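Local coordinates for protein redox-sensing transcriptional repressor Rex (Thermus thermophilus, PDB 2DT5) that binds NAD in a Rossmann-fold domain and probably adjusts transcription to the cellular NADH/NAD(+) balance, with a winged-helix domain for binding DNA, at residues 82-87 and 139-144; 145-150 and 169-174; 13-18 and 70-75. The protein carries 1 engineered substitution. One frame throughout, in Å; residues are numbered along the deposited sequence.

All three contacts are mainly buried, yet they belong to two different parts of the chain. Contacts 1 and 2 are neighbours in one sheet, where their strands run parallel, and share strand 143-146, which pairs with strand 81-86 in the first and with strand 167-170 in the second; both touch NAD. Backbone hydrogen bonds join their strands, with apolar side chains packed on the sheet faces, and their exposed parts are few: the Glu142 side in contact 1 and the Arg150 end in contact 2. Contact 3 joins helices 7-23 and 64-75, its centre about 23 Å from that of contact 1 and 27 Å from that of contact 2. It has no hydrogen bond between its segments and rests on leucine packing.

Contact 1: 82-87 and 139-144; sequences GLCIVG and GRIEIA. With NAD (nicotinamide-adenine-dinucleotide), chain L.
Gly82 is gripped at both ends of its backbone by the chain around Glu142. Its N-H points almost straight at the Glu142 carboxylate (Gly82 N to Glu142 OE1 2.8 Å, 166° at the hydrogen), and its carbonyl oxygen takes two donors at once. Ile143 N meets that oxygen nearly head-on, whereas Glu142 N comes in tilted from the carbonyl plane at 2.9 Å from Gly82 O. The bend of the Glu142 chain at chi2, 77°, brings the carboxylate back to the glycine. Replaced by an alanine, Glu142 would probably leave the Gly82 N-H without its carboxylate mate at this end of the strand. Only the outer side here, at Glu142 and Arg140, is partly exposed; Gly82 itself is buried. Deeper in, strands 81-86 and 143-146 run parallel as neighbours in the Rossmann-fold sheet, with Cys84 N bonded to Ile143 O at 3.1 Å. Here the side chains are buried on both faces. On one face Leu83 and Ile143 lie side by side, and Leu83 CD2 presses tightly on Ile143 CB at 3.5 Å; Leu193 and Ile200 of the second subunit pack against this pair. On the other face Cys84 SG, placed between its own backbone N and carbonyl carbon (chi1 71°), rests 3.6 Å from Ala144 CB and touches Ile141 CG2 as well, while Leu160 of helix 150-163 packs on Ala144. Beyond Cys84 the strand 81-86 runs on to the cofactor: Val86 CG1 lies 3.6 Å from NAD C2A, and Gly87, which opens a GxGxxG sequence of the kind found in dinucleotide-binding folds, brings its CA to 3.5 Å from NAD N3A on the adenine.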
loop_
_atom_site.group_PDB
_atom_site.type_symbol
_atom_site.label_atom_id
_atom_site.label_comp_id
_atom_site.label_asym_id
_atom_site.label_seq_id
_atom_site.Cartn_x
_atom_site.Cartn_y
_atom_site.Cartn_z
ATOM N N GLY B 82 -0.306 -14.011 -16.116
ATOM C CA GLY B 82 -1.524 -14.728 -15.778
ATOM C C GLY B 82 -1.667 -14.785 -14.263
ATOM O O GLY B 82 -0.737 -15.203 -13.564
ATOM N N LEU B 83 -2.812 -14.354 -13.740
ATOM C CA LEU B 83 -3.020 -14.377 -12.295
ATOM C C LEU B 83 -4.182 -15.276 -11.887
ATOM O O LEU B 83 -4.985 -15.708 -12.716
ATOM C CB LEU B 83 -3.334 -12.974 -11.702
ATOM C CG LEU B 83 -2.648 -11.690 -12.176
ATOM C CD1 LEU B 83 -3.041 -10.544 -11.257
ATOM C CD2 LEU B 83 -1.146 -11.853 -12.221
ATOM N N CYS B 84 -4.277 -15.560 -10.619
ATOM C CA CYS B 84 -5.381 -16.324 -10.087
ATOM C C CYS B 84 -5.638 -15.801 -8.694
ATOM O O CYS B 84 -4.784 -15.166 -8.072
ATOM C CB CYS B 84 -5.063 -17.817 -10.058
ATOM S SG CYS B 84 -3.820 -18.299 -8.816
ATOM N N ILE B 85 -6.827 -16.082 -8.189
ATOM C CA ILE B 85 -7.170 -15.680 -6.846
ATOM C C ILE B 85 -7.437 -16.986 -6.117
ATOM O O ILE B 85 -8.168 -17.853 -6.627
ATOM C CB ILE B 85 -8.442 -14.810 -6.826
ATOM C CG1 ILE B 85 -8.188 -13.479 -7.562
ATOM C CG2 ILE B 85 -8.848 -14.558 -5.392
ATOM C CD1 ILE B 85 -9.450 -12.636 -7.827
ATOM N N VAL B 86 -6.821 -17.151 -4.953
ATOM C CA VAL B 86 -7.041 -18.343 -4.155
ATOM C C VAL B 86 -7.742 -17.886 -2.880
ATOM O O VAL B 86 -7.155 -17.210 -2.048
ATOM C CB VAL B 86 -5.708 -19.045 -3.812
ATOM C CG1 VAL B 86 -5.945 -20.156 -2.762
ATOM C CG2 VAL B 86 -5.104 -19.646 -5.093
ATOM N N GLY B 87 -9.009 -18.257 -2.738
ATOM C CA GLY B 87 -9.770 -17.836 -1.581
ATOM C C GLY B 87 -10.785 -16.830 -2.099
ATOM O O GLY B 87 -10.583 -15.621 -2.015
ATOM N N GLY B 139 2.443 -23.046 -16.960
ATOM C CA GLY B 139 2.359 -22.375 -18.238
ATOM C C GLY B 139 1.226 -21.385 -18.439
ATOM O O GLY B 139 1.160 -20.741 -19.481
ATOM N N ARG B 140 0.335 -21.236 -17.467
ATOM C CA ARG B 140 -0.778 -20.306 -17.644
ATOM C C ARG B 140 -0.933 -19.247 -16.561
ATOM O O ARG B 140 -1.422 -18.156 -16.835
ATOM C CB ARG B 140 -2.088 -21.079 -17.763
ATOM C CG ARG B 140 -2.275 -21.789 -19.096
ATOM C CD ARG B 140 -3.360 -22.854 -19.010
ATOM N NE ARG B 140 -4.026 -22.860 -17.708
ATOM C CZ ARG B 140 -4.999 -22.029 -17.346
ATOM N NH1 ARG B 140 -5.448 -21.106 -18.190
ATOM N NH2 ARG B 140 -5.507 -22.111 -16.125
ATOM N N ILE B 141 -0.518 -19.571 -15.339
ATOM C CA ILE B 141 -0.648 -18.657 -14.222
ATOM C C ILE B 141 0.652 -18.528 -13.439
ATOM O O ILE B 141 1.130 -19.504 -12.857
ATOM C CB ILE B 141 -1.747 -19.148 -13.283
ATOM C CG1 ILE B 141 -3.072 -19.202 -14.054
ATOM C CG2 ILE B 141 -1.824 -18.242 -12.053
ATOM C CD1 ILE B 141 -4.202 -19.876 -13.308
ATOM N N GLU B 142 1.211 -17.321 -13.406
ATOM C CA GLU B 142 2.466 -17.098 -12.710
ATOM C C GLU B 142 2.324 -16.467 -11.325
ATOM O O GLU B 142 3.133 -16.742 -10.434
ATOM C CB GLU B 142 3.396 -16.205 -13.545
ATOM C CG GLU B 142 3.826 -16.751 -14.902
ATOM C CD GLU B 142 2.743 -16.655 -15.970
ATOM O OE1 GLU B 142 1.967 -15.677 -15.960
ATOM O OE2 GLU B 142 2.682 -17.548 -16.842
ATOM N N ILE B 143 1.302 -15.632 -11.147
ATOM C CA ILE B 143 1.089 -14.925 -9.882
ATOM C C ILE B 143 -0.239 -15.273 -9.193
ATOM O O ILE B 143 -1.285 -15.307 -9.832
ATOM C CB ILE B 143 1.145 -13.389 -10.137
ATOM C CG1 ILE B 143 2.553 -13.015 -10.622
ATOM C CG2 ILE B 143 0.724 -12.609 -8.887
ATOM C CD1 ILE B 143 2.743 -11.537 -10.968
ATOM N N ALA B 144 -0.197 -15.519 -7.890
ATOM C CA ALA B 144 -1.421 -15.848 -7.178
ATOM C C ALA B 144 -1.742 -14.804 -6.121
ATOM O O ALA B 144 -0.860 -14.378 -5.385
ATOM C CB ALA B 144 -1.303 -17.236 -6.519
HETATM P PA NAD L . -13.654 -14.839 4.018
HETATM O O1A NAD L . -14.826 -14.043 3.539
HETATM O O2A NAD L . -13.796 -15.704 5.232
HETATM O O5B NAD L . -13.201 -15.676 2.782
HETATM C C5B NAD L . -12.091 -16.608 2.826
HETATM C C4B NAD L . -12.329 -17.594 1.711
HETATM O O4B NAD L . -11.170 -18.490 1.778
HETATM C C3B NAD L . -13.560 -18.569 1.878
HETATM O O3B NAD L . -14.407 -18.484 0.690
HETATM C C2B NAD L . -12.957 -19.960 2.058
HETATM O O2B NAD L . -13.695 -21.036 1.617
HETATM C C1B NAD L . -11.624 -19.749 1.346
HETATM N N9A NAD L . -10.598 -20.676 1.743
HETATM C C8A NAD L . -10.181 -21.189 2.980
HETATM N N7A NAD L . -9.167 -22.029 2.875
HETATM C C5A NAD L . -8.856 -22.124 1.566
HETATM C C6A NAD L . -7.838 -22.883 0.825
HETATM N N6A NAD L . -6.979 -23.682 1.418
HETATM N N1A NAD L . -7.854 -22.689 -0.559
HETATM C C2A NAD L . -8.708 -21.888 -1.231
HETATM N N3A NAD L . -9.696 -21.146 -0.567
HETATM C C4A NAD L . -9.737 -21.298 0.829
HETATM O O3 NAD L . -12.426 -13.848 4.294
HETATM P PN NAD L . -12.135 -12.301 3.801
HETATM O O1N NAD L . -12.815 -11.366 4.718
HETATM O O2N NAD L . -12.458 -12.269 2.344
HETATM O O5D NAD L . -10.548 -12.210 4.093
HETATM C C5D NAD L . -9.611 -13.023 3.326
HETATM C C4D NAD L . -8.230 -12.747 3.789
HETATM O O4D NAD L . -7.919 -11.292 3.552
HETATM C C3D NAD L . -7.997 -12.944 5.346
HETATM O O3D NAD L . -6.691 -13.511 5.585
HETATM C C2D NAD L . -8.062 -11.519 5.864
HETATM O O2D NAD L . -7.514 -11.336 7.127
HETATM C C1D NAD L . -7.305 -10.760 4.715
HETATM N N1N NAD L . -7.460 -9.289 4.863
HETATM C C2N NAD L . -6.354 -8.523 4.401
HETATM C C3N NAD L . -6.436 -7.229 4.133
HETATM C C7N NAD L . -5.215 -6.479 3.694
HETATM O O7N NAD L . -5.264 -5.230 3.692
HETATM N N7N NAD L . -4.107 -7.171 3.371
HETATM C C4N NAD L . -7.754 -6.475 4.283
HETATM C C5N NAD L . -8.893 -7.432 3.988
HETATM C C6N NAD L . -8.787 -8.703 4.601
#

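Contact 2: 145-150 and 169-174; sequences LLTVPR and LNFAPV. With NAD (nicotinamide-adenine-dinucleotide), chain L.
Leu145 and Leu169 lie side by side on one face of a parallel strand pair, the two strands of a beta-alpha-beta unit whose helix 150-163 connects them. Leu146 N donates to Leu169 O at 2.9 Å, and Phe171 N returns a bond in the carbonyl plane of Leu146 O. Just past the strands, the Phe171 ring runs alongside Leu145 and Thr147. Leu145 CG meets the ring edge, 4.0 Å from Phe171 CE1, whereas Thr147 CG2 approaches it obliquely, 3.6 Å from Phe171 CD1. The methyl can do so because Thr147 CG2 stands anti to its carbonyl carbon; this turns OG1 (chi1 48°) the other way, to a hydrogen bond with Gly87 O. Helix 90-96 adds Leu91 and Leu95 against both Thr147 and Phe171.

The strand ends then splay round NAD, as is usual at the C-terminal edge of a Rossmann sheet. Val148 CG1 packs against the adenine, 3.5 Å from NAD C4A, and Val148 O accepts from the ribose hydroxyl O3D of NAD at 2.7 Å. At the exposed rim the poorly ordered Arg150 guanidinium has Pro173 O over one face without a hydrogen bond to it. The nicotinamide is held by its carboxamide: NAD N7N donates to Phe171 O at 3.0 Å, 164° at the hydrogen.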
loop_
_atom_site.group_PDB
_atom_site.type_symbol
_atom_site.label_atom_id
_atom_site.label_comp_id
_atom_site.label_asym_id
_atom_site.label_seq_id
_atom_site.Cartn_x
_atom_site.Cartn_y
_atom_site.Cartn_z
ATOM N N LEU B 145 -3.006 -14.387 -6.060
ATOM C CA LEU B 145 -3.468 -13.428 -5.048
ATOM C C LEU B 145 -4.051 -14.303 -3.926
ATOM O O LEU B 145 -5.088 -14.961 -4.101
ATOM C CB LEU B 145 -4.543 -12.485 -5.636
ATOM C CG LEU B 145 -4.027 -11.246 -6.398
ATOM C CD1 LEU B 145 -3.041 -11.661 -7.461
ATOM C CD2 LEU B 145 -5.201 -10.481 -7.033
ATOM N N LEU B 146 -3.362 -14.328 -2.790
ATOM C CA LEU B 146 -3.774 -15.154 -1.674
ATOM C C LEU B 146 -4.685 -14.414 -0.719
ATOM O O LEU B 146 -4.240 -13.569 0.037
ATOM C CB LEU B 146 -2.553 -15.673 -0.907
ATOM C CG LEU B 146 -2.852 -16.810 0.089
ATOM C CD1 LEU B 146 -3.631 -17.933 -0.619
ATOM C CD2 LEU B 146 -1.549 -17.345 0.668
ATOM N N THR B 147 -5.962 -14.777 -0.739
ATOM C CA THR B 147 -6.960 -14.146 0.107
ATOM C C THR B 147 -7.756 -15.180 0.923
ATOM O O THR B 147 -8.986 -15.171 0.919
ATOM C CB THR B 147 -7.922 -13.301 -0.768
ATOM O OG1 THR B 147 -8.356 -14.092 -1.882
ATOM C CG2 THR B 147 -7.186 -12.066 -1.328
ATOM N N VAL B 148 -7.047 -16.094 1.587
ATOM C CA VAL B 148 -7.695 -17.084 2.446
ATOM C C VAL B 148 -7.461 -16.602 3.874
ATOM O O VAL B 148 -6.591 -15.759 4.109
ATOM C CB VAL B 148 -7.071 -18.512 2.284
ATOM C CG1 VAL B 148 -7.171 -18.967 0.840
ATOM C CG2 VAL B 148 -5.616 -18.516 2.739
ATOM N N PRO B 149 -8.239 -17.107 4.848
ATOM C CA PRO B 149 -8.030 -16.672 6.235
ATOM C C PRO B 149 -6.583 -16.968 6.666
ATOM O O PRO B 149 -5.922 -17.832 6.083
ATOM C CB PRO B 149 -9.034 -17.518 7.023
ATOM C CG PRO B 149 -10.115 -17.782 6.040
ATOM C CD PRO B 149 -9.348 -18.070 4.763
ATOM N N ARG B 150 -6.105 -16.252 7.678
ATOM C CA ARG B 150 -4.748 -16.430 8.197
ATOM C C ARG B 150 -4.393 -17.889 8.470
ATOM O O ARG B 150 -3.354 -18.405 8.028
ATOM C CB ARG B 150 -4.581 -15.638 9.498
ATOM C CG ARG B 150 -3.242 -15.854 10.172
ATOM C CD ARG B 150 -2.985 -14.828 11.258
ATOM N NE ARG B 150 -1.562 -14.769 11.594
ATOM C CZ ARG B 150 -0.994 -13.798 12.307
ATOM N NH1 ARG B 150 -1.726 -12.789 12.770
ATOM N NH2 ARG B 150 0.312 -13.828 12.549
ATOM N N LEU B 169 1.023 -12.652 -4.168
ATOM C CA LEU B 169 0.648 -11.379 -3.593
ATOM C C LEU B 169 -0.211 -11.811 -2.409
ATOM O O LEU B 169 -1.378 -12.183 -2.560
ATOM C CB LEU B 169 -0.137 -10.496 -4.554
ATOM C CG LEU B 169 -0.384 -9.043 -4.146
ATOM C CD1 LEU B 169 0.944 -8.307 -4.042
ATOM C CD2 LEU B 169 -1.317 -8.345 -5.136
ATOM N N ASN B 170 0.380 -11.770 -1.220
ATOM C CA ASN B 170 -0.231 -12.255 0.012
ATOM C C ASN B 170 -1.032 -11.223 0.778
ATOM O O ASN B 170 -0.468 -10.255 1.290
ATOM C CB ASN B 170 0.871 -12.795 0.926
ATOM C CG ASN B 170 0.340 -13.237 2.266
ATOM O OD1 ASN B 170 0.959 -12.999 3.312
ATOM N ND2 ASN B 170 -0.813 -13.890 2.247
ATOM N N PHE B 171 -2.349 -11.399 0.853
ATOM C CA PHE B 171 -3.174 -10.463 1.617
ATOM C C PHE B 171 -3.385 -10.934 3.056
ATOM O O PHE B 171 -3.724 -10.131 3.928
ATOM C CB PHE B 171 -4.540 -10.263 0.959
ATOM C CG PHE B 171 -4.478 -9.588 -0.390
ATOM C CD1 PHE B 171 -4.030 -10.282 -1.511
ATOM C CD2 PHE B 171 -4.845 -8.251 -0.524
ATOM C CE1 PHE B 171 -3.945 -9.660 -2.758
ATOM C CE2 PHE B 171 -4.767 -7.604 -1.769
ATOM C CZ PHE B 171 -4.318 -8.308 -2.885
ATOM N N ALA B 172 -3.202 -12.228 3.299
ATOM C CA ALA B 172 -3.386 -12.772 4.653
ATOM C C ALA B 172 -2.389 -12.148 5.628
ATOM O O ALA B 172 -1.207 -11.999 5.312
ATOM C CB ALA B 172 -3.222 -14.291 4.634
ATOM N N PRO B 173 -2.853 -11.760 6.823
ATOM C CA PRO B 173 -1.971 -11.145 7.823
ATOM C C PRO B 173 -1.045 -12.162 8.464
ATOM O O PRO B 173 -1.176 -12.448 9.648
ATOM C CB PRO B 173 -2.957 -10.558 8.837
ATOM C CG PRO B 173 -4.060 -11.593 8.824
ATOM C CD PRO B 173 -4.228 -11.887 7.337
ATOM N N VAL B 174 -0.119 -12.706 7.678
ATOM C CA VAL B 174 0.822 -13.694 8.180
ATOM C C VAL B 174 2.028 -13.785 7.241
ATOM O O VAL B 174 1.917 -13.515 6.041
ATOM C CB VAL B 174 0.161 -15.078 8.274
ATOM C CG1 VAL B 174 -0.120 -15.614 6.871
ATOM C CG2 VAL B 174 1.068 -16.034 9.052
HETATM P PA NAD L . -13.654 -14.839 4.018
HETATM O O1A NAD L . -14.826 -14.043 3.539
HETATM O O2A NAD L . -13.796 -15.704 5.232
HETATM O O5B NAD L . -13.201 -15.676 2.782
HETATM C C5B NAD L . -12.091 -16.608 2.826
HETATM C C4B NAD L . -12.329 -17.594 1.711
HETATM O O4B NAD L . -11.170 -18.490 1.778
HETATM C C3B NAD L . -13.560 -18.569 1.878
HETATM O O3B NAD L . -14.407 -18.484 0.690
HETATM C C2B NAD L . -12.957 -19.960 2.058
HETATM O O2B NAD L . -13.695 -21.036 1.617
HETATM C C1B NAD L . -11.624 -19.749 1.346
HETATM N N9A NAD L . -10.598 -20.676 1.743
HETATM C C8A NAD L . -10.181 -21.189 2.980
HETATM N N7A NAD L . -9.167 -22.029 2.875
HETATM C C5A NAD L . -8.856 -22.124 1.566
HETATM C C6A NAD L . -7.838 -22.883 0.825
HETATM N N6A NAD L . -6.979 -23.682 1.418
HETATM N N1A NAD L . -7.854 -22.689 -0.559
HETATM C C2A NAD L . -8.708 -21.888 -1.231
HETATM N N3A NAD L . -9.696 -21.146 -0.567
HETATM C C4A NAD L . -9.737 -21.298 0.829
HETATM O O3 NAD L . -12.426 -13.848 4.294
HETATM P PN NAD L . -12.135 -12.301 3.801
HETATM O O1N NAD L . -12.815 -11.366 4.718
HETATM O O2N NAD L . -12.458 -12.269 2.344
HETATM O O5D NAD L . -10.548 -12.210 4.093
HETATM C C5D NAD L . -9.611 -13.023 3.326
HETATM C C4D NAD L . -8.230 -12.747 3.789
HETATM O O4D NAD L . -7.919 -11.292 3.552
HETATM C C3D NAD L . -7.997 -12.944 5.346
HETATM O O3D NAD L . -6.691 -13.511 5.585
HETATM C C2D NAD L . -8.062 -11.519 5.864
HETATM O O2D NAD L . -7.514 -11.336 7.127
HETATM C C1D NAD L . -7.305 -10.760 4.715
HETATM N N1N NAD L . -7.460 -9.289 4.863
HETATM C C2N NAD L . -6.354 -8.523 4.401
HETATM C C3N NAD L . -6.436 -7.229 4.133
HETATM C C7N NAD L . -5.215 -6.479 3.694
HETATM O O7N NAD L . -5.264 -5.230 3.692
HETATM N N7N NAD L . -4.107 -7.171 3.371
HETATM C C4N NAD L . -7.754 -6.475 4.283
HETATM C C5N NAD L . -8.893 -7.432 3.988
HETATM C C6N NAD L . -8.787 -8.703 4.601
#

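Contact 3: 13-18 and 70-75; sequences TYLRIL and ELRHIL
Tyr14 meets helix 64-75 with the base of its side chain alone: its CB lies 3.8 Å from Leu71 CD1, while the ring leads away and its hydroxyl is hydrogen-bonded to Asp48. Leu15 follows and carries the largest share of the contact, its CA only 6.6 Å from the CA of Leu71. With CG anti to the backbone N (chi1 180°), its two methyls reach across to the opposite helix and both rest on one side of the aliphatic stem of Arg72, Leu15 CD1 standing 3.9 Å from Arg72 CG and Leu15 CD2 about as far; the two chains cross at about a right angle. The Leu15 and Leu75 side chains slide past each other in opposite directions, with Leu15 CD2 4.2 Å from Leu75 CD1. The axes of segments 13-18 and 70-75 run 145° apart in direction, roughly antiparallel, and approach to 10.2 Å. They belong to the winged-helix part of the protein: helix 7-23 carries the start of the predicted helix-turn-helix, in which segment 13-18 lies, and helix 64-75 directly follows strand 62-63, which pairs with strand 28-29 in the small antiparallel sheet. Arg16 turns its CB away from this interface, and its guanidinium stays 6.1 Å from the like-charged one of Arg72, measured between the NH1 atoms. Arg16 packs on Leu190 of the second subunit. Ile17 faces helix 31-37 instead. One turn beyond Tyr14, Leu18 returns to the interface, where its CD1 presses on Leu71 CD1 at 3.5 Å, the side chains crossing almost perpendicularly. Leu71 CD1 thus touches residues one helical turn apart, and Leu11 of helix 7-23 packs on Leu71 too. Across from Leu15, Leu75 O accepts a hydrogen bond from Ser197 OG of the second subunit.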
loop_
_atom_site.group_PDB
_atom_site.type_symbol
_atom_site.label_atom_id
_atom_site.label_comp_id
_atom_site.label_asym_id
_atom_site.label_seq_id
_atom_site.Cartn_x
_atom_site.Cartn_y
_atom_site.Cartn_z
ATOM N N THR B 13 6.958 4.568 -8.814
ATOM C CA THR B 13 6.512 5.945 -8.582
ATOM C C THR B 13 6.765 6.822 -9.815
ATOM O O THR B 13 5.884 7.580 -10.243
ATOM C CB THR B 13 7.249 6.571 -7.401
ATOM O OG1 THR B 13 6.942 5.846 -6.205
ATOM C CG2 THR B 13 6.845 8.022 -7.242
ATOM N N TYR B 14 7.969 6.709 -10.382
ATOM C CA TYR B 14 8.345 7.491 -11.553
ATOM C C TYR B 14 7.386 7.204 -12.698
ATOM O O TYR B 14 7.032 8.102 -13.477
ATOM C CB TYR B 14 9.770 7.130 -12.002
ATOM C CG TYR B 14 10.850 7.325 -10.956
ATOM C CD1 TYR B 14 12.002 6.537 -10.971
ATOM C CD2 TYR B 14 10.742 8.315 -9.979
ATOM C CE1 TYR B 14 13.028 6.720 -10.042
ATOM C CE2 TYR B 14 11.771 8.513 -9.037
ATOM C CZ TYR B 14 12.910 7.703 -9.078
ATOM O OH TYR B 14 13.917 7.839 -8.155
ATOM N N LEU B 15 6.968 5.948 -12.802
ATOM C CA LEU B 15 6.063 5.555 -13.864
ATOM C C LEU B 15 4.687 6.203 -13.690
ATOM O O LEU B 15 4.086 6.661 -14.675
ATOM C CB LEU B 15 5.941 4.036 -13.922
ATOM C CG LEU B 15 5.004 3.520 -15.012
ATOM C CD1 LEU B 15 5.505 3.987 -16.376
ATOM C CD2 LEU B 15 4.919 1.991 -14.957
ATOM N N ARG B 16 4.187 6.248 -12.453
ATOM C CA ARG B 16 2.880 6.882 -12.184
ATOM C C ARG B 16 2.980 8.344 -12.603
ATOM O O ARG B 16 2.134 8.843 -13.331
ATOM C CB ARG B 16 2.502 6.824 -10.684
ATOM C CG ARG B 16 2.322 5.417 -10.133
ATOM C CD ARG B 16 1.685 4.520 -11.180
ATOM N NE ARG B 16 1.614 3.130 -10.746
ATOM C CZ ARG B 16 1.398 2.103 -11.564
ATOM N NH1 ARG B 16 1.238 2.303 -12.870
ATOM N NH2 ARG B 16 1.325 0.877 -11.068
ATOM N N ILE B 17 4.032 9.004 -12.128
ATOM C CA ILE B 17 4.291 10.403 -12.444
ATOM C C ILE B 17 4.333 10.625 -13.957
ATOM O O ILE B 17 3.696 11.541 -14.476
ATOM C CB ILE B 17 5.619 10.834 -11.850
ATOM C CG1 ILE B 17 5.519 10.824 -10.321
ATOM C CG2 ILE B 17 6.016 12.202 -12.380
ATOM C CD1 ILE B 17 6.841 11.034 -9.631
ATOM N N LEU B 18 5.089 9.783 -14.658
ATOM C CA LEU B 18 5.210 9.879 -16.108
ATOM C C LEU B 18 3.869 9.667 -16.800
ATOM O O LEU B 18 3.596 10.286 -17.832
ATOM C CB LEU B 18 6.219 8.840 -16.641
ATOM C CG LEU B 18 7.709 9.038 -16.330
ATOM C CD1 LEU B 18 8.486 7.753 -16.655
ATOM C CD2 LEU B 18 8.242 10.233 -17.134
ATOM N N GLU B 70 10.326 2.423 -21.299
ATOM C CA GLU B 70 11.487 1.754 -20.710
ATOM C C GLU B 70 11.205 1.237 -19.309
ATOM O O GLU B 70 11.518 0.085 -18.990
ATOM C CB GLU B 70 12.688 2.699 -20.691
ATOM C CG GLU B 70 13.128 3.088 -22.107
ATOM C CD GLU B 70 14.302 4.053 -22.134
ATOM O OE1 GLU B 70 14.558 4.714 -21.108
ATOM O OE2 GLU B 70 14.956 4.164 -23.191
ATOM N N LEU B 71 10.630 2.081 -18.464
ATOM C CA LEU B 71 10.300 1.645 -17.106
ATOM C C LEU B 71 9.330 0.466 -17.153
ATOM O O LEU B 71 9.445 -0.472 -16.375
ATOM C CB LEU B 71 9.697 2.794 -16.312
ATOM C CG LEU B 71 10.721 3.867 -15.957
ATOM C CD1 LEU B 71 10.039 4.974 -15.162
ATOM C CD2 LEU B 71 11.850 3.235 -15.143
ATOM N N ARG B 72 8.377 0.500 -18.079
ATOM C CA ARG B 72 7.432 -0.603 -18.189
ATOM C C ARG B 72 8.159 -1.907 -18.573
ATOM O O ARG B 72 7.822 -2.990 -18.073
ATOM C CB ARG B 72 6.336 -0.257 -19.211
ATOM C CG ARG B 72 5.344 0.843 -18.713
ATOM C CD ARG B 72 4.349 1.232 -19.800
ATOM N NE ARG B 72 3.576 0.084 -20.262
ATOM C CZ ARG B 72 2.590 -0.483 -19.573
ATOM N NH1 ARG B 72 2.236 0.000 -18.381
ATOM N NH2 ARG B 72 1.977 -1.549 -20.066
ATOM N N HIS B 73 9.156 -1.817 -19.456
ATOM C CA HIS B 73 9.877 -3.029 -19.843
ATOM C C HIS B 73 10.660 -3.596 -18.656
ATOM O O HIS B 73 10.628 -4.805 -18.381
ATOM C CB HIS B 73 10.848 -2.761 -20.997
ATOM C CG HIS B 73 11.647 -3.969 -21.387
ATOM N ND1 HIS B 73 12.978 -4.122 -21.060
ATOM C CD2 HIS B 73 11.279 -5.108 -22.022
ATOM C CE1 HIS B 73 13.396 -5.305 -21.475
ATOM N NE2 HIS B 73 12.386 -5.924 -22.061
ATOM N N ILE B 74 11.363 -2.716 -17.961
ATOM C CA ILE B 74 12.137 -3.115 -16.796
ATOM C C ILE B 74 11.267 -3.767 -15.732
ATOM O O ILE B 74 11.640 -4.790 -15.153
ATOM C CB ILE B 74 12.815 -1.909 -16.161
ATOM C CG1 ILE B 74 13.899 -1.399 -17.098
ATOM C CG2 ILE B 74 13.400 -2.276 -14.785
ATOM C CD1 ILE B 74 14.355 0.007 -16.771
ATOM N N LEU B 75 10.102 -3.171 -15.484
ATOM C CA LEU B 75 9.206 -3.671 -14.454
ATOM C C LEU B 75 8.437 -4.925 -14.861
ATOM O O LEU B 75 7.806 -5.565 -14.020
ATOM C CB LEU B 75 8.241 -2.541 -14.023
ATOM C CG LEU B 75 8.959 -1.359 -13.342
ATOM C CD1 LEU B 75 8.009 -0.162 -13.182
ATOM C CD2 LEU B 75 9.494 -1.786 -11.980
#